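Local coordinates for TodX (Pseudomonas putida, PDB 3BS0), which carries toluene, and probably related aromatic hydrocarbons, across the outer membrane as a first step in their biodegradation, at residues Q45-L50 / V426-K431; V80-S85 / L99-G104. All coordinates share one frame; numbering follows the deposited sequence.

Interaction 1 of 2, residues Q45-L50 / V426-K431; sequences QFELGL and VVSYSK
Phe46 and Lys431 lie side by side where the first and last strands of the TodX beta barrel meet, the seam that closes the cylinder. With chi1 at 171° the Phe46 ring points away from the backbone N and lies beside the carbonyl carbon, and the lysine, extended beyond CG, runs alongside it. Lys431 CE comes to 3.2 Å from Phe46 CD2, meeting the ring obliquely. Beyond it, NZ stands 4.6 Å from the Phe46 ring centroid and 28° off the normal, an off-centre cation-pi contact. Leu48 CD1 lies in the ring plane at the edge of Phe46, so the ring has an aliphatic neighbour on its own strand as well.

Beneath these side chains the backbones are antiparallel, with 159° between the two directions. Phe46-Lys431, Leu48-Tyr429 and Leu50-Val427 are hydrogen-bonded pairs; Phe46 N reaches Lys431 O at 2.9 Å, and Tyr429 N reaches Leu48 O at 2.8 Å. Their side chains, with Tyr429 held at its hydroxyl by Ser390, face the outside of the barrel, largely apolar as suits a wall in lipid.

The other face, carrying Glu47, Ser428 and Ser430, looks inward to the N-terminal plug. Ser428 touches Ala11 of helix 11-15, and Glu47 receives the backbone N-H of Asn27 on OE2. Across the seam Glu47 only brushes its non-hydrogen-bonded partner, and through carbon rather than carboxylate: Glu47 CG lies 3.5 Å from Ser430 OG.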
loop_
_atom_site.group_PDB
_atom_site.type_symbol
_atom_site.label_atom_id
_atom_site.label_comp_id
_atom_site.label_asym_id
_atom_site.label_seq_id
_atom_site.Cartn_x
_atom_site.Cartn_y
_atom_site.Cartn_z
ATOM N N GLN A 45 -5.130 -23.198 -11.371
ATOM C CA GLN A 45 -6.046 -22.180 -10.884
ATOM C C GLN A 45 -5.929 -20.837 -11.557
ATOM O O GLN A 45 -4.908 -20.182 -11.469
ATOM C CB GLN A 45 -5.863 -21.982 -9.375
ATOM C CG GLN A 45 -6.258 -23.162 -8.464
ATOM C CD GLN A 45 -5.220 -24.271 -8.405
ATOM O OE1 GLN A 45 -4.019 -24.017 -8.381
ATOM N NE2 GLN A 45 -5.686 -25.516 -8.367
ATOM N N PHE A 46 -6.984 -20.412 -12.231
ATOM C CA PHE A 46 -6.969 -19.107 -12.862
ATOM C C PHE A 46 -7.685 -18.143 -11.913
ATOM O O PHE A 46 -8.789 -18.450 -11.451
ATOM C CB PHE A 46 -7.696 -19.134 -14.208
ATOM C CG PHE A 46 -7.892 -17.773 -14.789
ATOM C CD1 PHE A 46 -6.864 -17.145 -15.476
ATOM C CD2 PHE A 46 -9.067 -17.074 -14.559
ATOM C CE1 PHE A 46 -6.996 -15.844 -15.922
ATOM C CE2 PHE A 46 -9.207 -15.773 -15.002
ATOM C CZ PHE A 46 -8.163 -15.157 -15.684
ATOM N N GLU A 47 -7.077 -16.994 -11.614
ATOM C CA GLU A 47 -7.719 -16.035 -10.701
ATOM C C GLU A 47 -7.841 -14.607 -11.215
ATOM O O GLU A 47 -6.892 -14.036 -11.750
ATOM C CB GLU A 47 -7.024 -16.027 -9.332
ATOM C CG GLU A 47 -7.698 -16.931 -8.292
ATOM C CD GLU A 47 -7.102 -16.780 -6.888
ATOM O OE1 GLU A 47 -7.055 -15.638 -6.379
ATOM O OE2 GLU A 47 -6.691 -17.802 -6.294
ATOM N N LEU A 48 -9.033 -14.041 -11.030
ATOM C CA LEU A 48 -9.360 -12.692 -11.474
ATOM C C LEU A 48 -10.052 -11.887 -10.395
ATOM O O LEU A 48 -11.091 -12.302 -9.874
ATOM C CB LEU A 48 -10.262 -12.761 -12.705
ATOM C CG LEU A 48 -9.518 -12.432 -13.994
ATOM C CD1 LEU A 48 -10.363 -12.815 -15.189
ATOM C CD2 LEU A 48 -9.195 -10.932 -14.010
ATOM N N GLY A 49 -9.485 -10.723 -10.070
ATOM C CA GLY A 49 -10.070 -9.889 -9.030
ATOM C C GLY A 49 -9.915 -8.380 -9.125
ATOM O O GLY A 49 -9.103 -7.855 -9.878
ATOM N N LEU A 50 -10.716 -7.686 -8.319
ATOM C CA LEU A 50 -10.721 -6.237 -8.270
ATOM C C LEU A 50 -10.594 -5.702 -6.851
ATOM O O LEU A 50 -11.367 -6.052 -5.966
ATOM C CB LEU A 50 -12.008 -5.725 -8.891
ATOM C CG LEU A 50 -12.160 -6.070 -10.363
ATOM C CD1 LEU A 50 -13.617 -5.963 -10.741
ATOM C CD2 LEU A 50 -11.311 -5.133 -11.203
ATOM N N VAL A 426 -12.372 -6.462 -1.744
ATOM C CA VAL A 426 -11.568 -7.259 -2.671
ATOM C C VAL A 426 -12.557 -8.280 -3.177
ATOM O O VAL A 426 -13.393 -8.761 -2.407
ATOM C CB VAL A 426 -10.420 -8.056 -1.986
ATOM C CG1 VAL A 426 -9.501 -8.642 -3.052
ATOM C CG2 VAL A 426 -9.642 -7.173 -1.035
ATOM N N VAL A 427 -12.482 -8.608 -4.458
ATOM C CA VAL A 427 -13.393 -9.598 -5.002
ATOM C C VAL A 427 -12.693 -10.372 -6.082
ATOM O O VAL A 427 -11.932 -9.812 -6.856
ATOM C CB VAL A 427 -14.658 -8.958 -5.607
ATOM C CG1 VAL A 427 -15.640 -10.051 -6.038
ATOM C CG2 VAL A 427 -15.303 -8.037 -4.595
ATOM N N SER A 428 -12.933 -11.671 -6.129
ATOM C CA SER A 428 -12.294 -12.452 -7.167
ATOM C C SER A 428 -13.062 -13.702 -7.555
ATOM O O SER A 428 -13.744 -14.330 -6.739
ATOM C CB SER A 428 -10.844 -12.809 -6.769
ATOM O OG SER A 428 -10.774 -13.467 -5.520
ATOM N N TYR A 429 -12.959 -14.031 -8.829
ATOM C CA TYR A 429 -13.598 -15.212 -9.359
ATOM C C TYR A 429 -12.433 -16.153 -9.528
ATOM O O TYR A 429 -11.362 -15.739 -9.963
ATOM C CB TYR A 429 -14.249 -14.914 -10.706
ATOM C CG TYR A 429 -14.730 -16.153 -11.403
ATOM C CD1 TYR A 429 -15.760 -16.918 -10.868
ATOM C CD2 TYR A 429 -14.117 -16.592 -12.577
ATOM C CE1 TYR A 429 -16.165 -18.090 -11.478
ATOM C CE2 TYR A 429 -14.512 -17.768 -13.201
ATOM C CZ TYR A 429 -15.535 -18.514 -12.647
ATOM O OH TYR A 429 -15.913 -19.694 -13.252
ATOM N N SER A 430 -12.635 -17.416 -9.184
ATOM C CA SER A 430 -11.563 -18.384 -9.265
ATOM C C SER A 430 -11.965 -19.662 -9.993
ATOM O O SER A 430 -12.710 -20.470 -9.446
ATOM C CB SER A 430 -11.107 -18.706 -7.841
ATOM O OG SER A 430 -9.961 -19.542 -7.824
ATOM N N LYS A 431 -11.489 -19.843 -11.226
ATOM C CA LYS A 431 -11.807 -21.067 -11.952
ATOM C C LYS A 431 -10.684 -22.091 -11.841
ATOM O O LYS A 431 -9.509 -21.777 -12.011
ATOM C CB LYS A 431 -12.135 -20.819 -13.444
ATOM C CG LYS A 431 -11.616 -19.529 -14.087
ATOM C CD LYS A 431 -11.840 -19.539 -15.631
ATOM C CE LYS A 431 -11.587 -18.162 -16.282
ATOM N NZ LYS A 431 -11.461 -18.203 -17.773
#

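Interaction 2 of 2, residues V80-S85 / L99-G104; sequences VGPQLS and LFVSSG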
loop_
_atom_site.group_PDB
_atom_site.type_symbol
_atom_site.label_atom_id
_atom_site.label_comp_id
_atom_site.label_asym_id
_atom_site.label_seq_id
_atom_site.Cartn_x
_atom_site.Cartn_y
_atom_site.Cartn_z
ATOM N N VAL A 80 -9.467 1.346 -8.666
ATOM C CA VAL A 80 -9.742 -0.073 -8.707
ATOM C C VAL A 80 -8.530 -0.771 -9.313
ATOM O O VAL A 80 -8.110 -0.456 -10.438
ATOM C CB VAL A 80 -10.959 -0.339 -9.567
ATOM C CG1 VAL A 80 -11.125 -1.824 -9.782
ATOM C CG2 VAL A 80 -12.188 0.270 -8.900
ATOM N N GLY A 81 -7.956 -1.699 -8.555
ATOM C CA GLY A 81 -6.798 -2.421 -9.030
ATOM C C GLY A 81 -7.169 -3.822 -9.469
ATOM O O GLY A 81 -7.792 -4.570 -8.721
ATOM N N PRO A 82 -6.811 -4.204 -10.697
ATOM C CA PRO A 82 -7.137 -5.543 -11.183
ATOM C C PRO A 82 -6.114 -6.555 -10.661
ATOM O O PRO A 82 -5.001 -6.180 -10.263
ATOM C CB PRO A 82 -7.053 -5.375 -12.688
ATOM C CG PRO A 82 -5.866 -4.447 -12.826
ATOM C CD PRO A 82 -6.152 -3.406 -11.750
ATOM N N GLN A 83 -6.495 -7.832 -10.648
ATOM C CA GLN A 83 -5.583 -8.863 -10.186
ATOM C C GLN A 83 -5.795 -10.117 -11.013
ATOM O O GLN A 83 -6.848 -10.756 -10.960
ATOM C CB GLN A 83 -5.787 -9.124 -8.694
ATOM C CG GLN A 83 -6.304 -7.882 -7.947
ATOM C CD GLN A 83 -5.774 -7.750 -6.531
ATOM O OE1 GLN A 83 -5.920 -8.662 -5.708
ATOM N NE2 GLN A 83 -5.157 -6.603 -6.234
ATOM N N LEU A 84 -4.782 -10.422 -11.821
ATOM C CA LEU A 84 -4.768 -11.590 -12.691
ATOM C C LEU A 84 -3.642 -12.527 -12.266
ATOM O O LEU A 84 -2.557 -12.086 -11.904
ATOM C CB LEU A 84 -4.537 -11.160 -14.129
ATOM C CG LEU A 84 -5.768 -10.934 -14.984
ATOM C CD1 LEU A 84 -5.421 -9.984 -16.117
ATOM C CD2 LEU A 84 -6.266 -12.268 -15.510
ATOM N N SER A 85 -3.904 -13.825 -12.301
ATOM C CA SER A 85 -2.880 -14.789 -11.921
ATOM C C SER A 85 -3.294 -16.200 -12.257
ATOM O O SER A 85 -4.490 -16.539 -12.277
ATOM C CB SER A 85 -2.559 -14.686 -10.426
ATOM O OG SER A 85 -3.644 -15.109 -9.621
ATOM N N LEU A 99 -0.213 -10.644 -11.998
ATOM C CA LEU A 99 -0.024 -9.199 -11.933
ATOM C C LEU A 99 -0.921 -8.714 -10.787
ATOM O O LEU A 99 -2.136 -8.952 -10.784
ATOM C CB LEU A 99 -0.459 -8.566 -13.261
ATOM C CG LEU A 99 0.086 -9.241 -14.534
ATOM C CD1 LEU A 99 -0.882 -9.037 -15.678
ATOM C CD2 LEU A 99 1.463 -8.681 -14.891
ATOM N N PHE A 100 -0.336 -8.056 -9.797
ATOM C CA PHE A 100 -1.139 -7.592 -8.687
ATOM C C PHE A 100 -1.061 -6.104 -8.466
ATOM O O PHE A 100 -0.115 -5.593 -7.866
ATOM C CB PHE A 100 -0.770 -8.345 -7.411
ATOM C CG PHE A 100 -1.141 -9.797 -7.458
ATOM C CD1 PHE A 100 -0.317 -10.713 -8.088
ATOM C CD2 PHE A 100 -2.358 -10.236 -6.939
ATOM C CE1 PHE A 100 -0.697 -12.040 -8.206
ATOM C CE2 PHE A 100 -2.748 -11.563 -7.054
ATOM C CZ PHE A 100 -1.918 -12.465 -7.690
ATOM N N VAL A 101 -2.098 -5.437 -8.971
ATOM C CA VAL A 101 -2.276 -3.994 -8.898
ATOM C C VAL A 101 -2.805 -3.590 -7.533
ATOM O O VAL A 101 -3.569 -4.324 -6.908
ATOM C CB VAL A 101 -3.286 -3.518 -9.969
ATOM C CG1 VAL A 101 -3.599 -2.041 -9.785
ATOM C CG2 VAL A 101 -2.727 -3.778 -11.372
ATOM N N SER A 102 -2.397 -2.413 -7.073
ATOM C CA SER A 102 -2.854 -1.917 -5.790
ATOM C C SER A 102 -2.510 -0.457 -5.572
ATOM O O SER A 102 -1.536 0.052 -6.114
ATOM C CB SER A 102 -2.242 -2.744 -4.658
ATOM O OG SER A 102 -0.830 -2.609 -4.637
ATOM N N SER A 103 -3.341 0.212 -4.785
ATOM C CA SER A 103 -3.105 1.593 -4.428
ATOM C C SER A 103 -2.409 1.444 -3.088
ATOM O O SER A 103 -2.350 0.344 -2.537
ATOM C CB SER A 103 -4.421 2.336 -4.234
ATOM O OG SER A 103 -4.466 2.953 -2.954
ATOM N N GLY A 104 -1.884 2.537 -2.558
ATOM C CA GLY A 104 -1.209 2.476 -1.277
ATOM C C GLY A 104 -1.173 3.893 -0.758
ATOM O O GLY A 104 -0.425 4.240 0.164
#
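A beta hairpin of the barrel wall, formed by strands 80-90 and 93-108, brings these segments together just before the second strand turns a corner at Gly104. In the FadL family an inward kink in the third barrel strand opens a lateral gap in the wall, and the pairing with strand 80-90 that gives out beyond Val101 is consistent with that feature. Regular ladder survives at the Leu84-Leu99 end: Leu99 N gives to Leu84 O at 2.8 Å, and Leu84 N returns a longer bond to Leu99 O.

Past the non-hydrogen-bonded pair Gln83-Phe100, Val101 N still finds Pro82 O, at 3.3 Å, but the proline nitrogen has no hydrogen to send back. The carbonyl of Val101 instead takes a side-chain donor, Gln83 NE2, at 2.9 Å; with an N-H...O angle of 125° the bond is weak. The glutamine chain bends at chi2 to get there. Pro82 and Val101 meet through carbon, Pro82 CD lying 3.4 Å from Val101 CB, while Val101 CG1 reaches over to the CA of Gly81. On its other side strand 93-108 keeps its bonds to strand 129-143, Phe100 with Arg136 and Ser102 with Val134.

On the inward face Phe100 lies against Gln83 and Ser85. Its ring is set beside the backbone nitrogen (chi1 -67°), which carries it along the facing strand. The Gln83 amide stands nearly upright to it, the planes 78° apart, and CD2 of Phe100 lies 4.0 Å from Gln83 CB. Ile31, from the plug, also touches the ring. At its far end Phe100 CZ comes to 3.6 Å from CB of Ser85, whose OG is hydrogen-bonded to Asn27 ND2.

Interactions 1 and 2 occupy neighbouring staves of the barrel wall, their centres about 11 Å apart. In space the strand order is 417-433, 44-60, 80-90, 93-108; along the chain, interaction 2 is a local hairpin nested within the long loop that interaction 1 closes. Strands 44-60 and 80-90 join them: Glu47 N lies 2.7 Å from Ser85 O and Gly49 N 2.8 Å from Gln83 O, both probable hydrogen bonds. Outside, Leu84 packs on Phe46 and Leu48; inside, Asn27 of the plug bonds to residues of both contacts. One wall thus runs from a fully paired closing seam to a hairpin whose pairing thins out near Pro82.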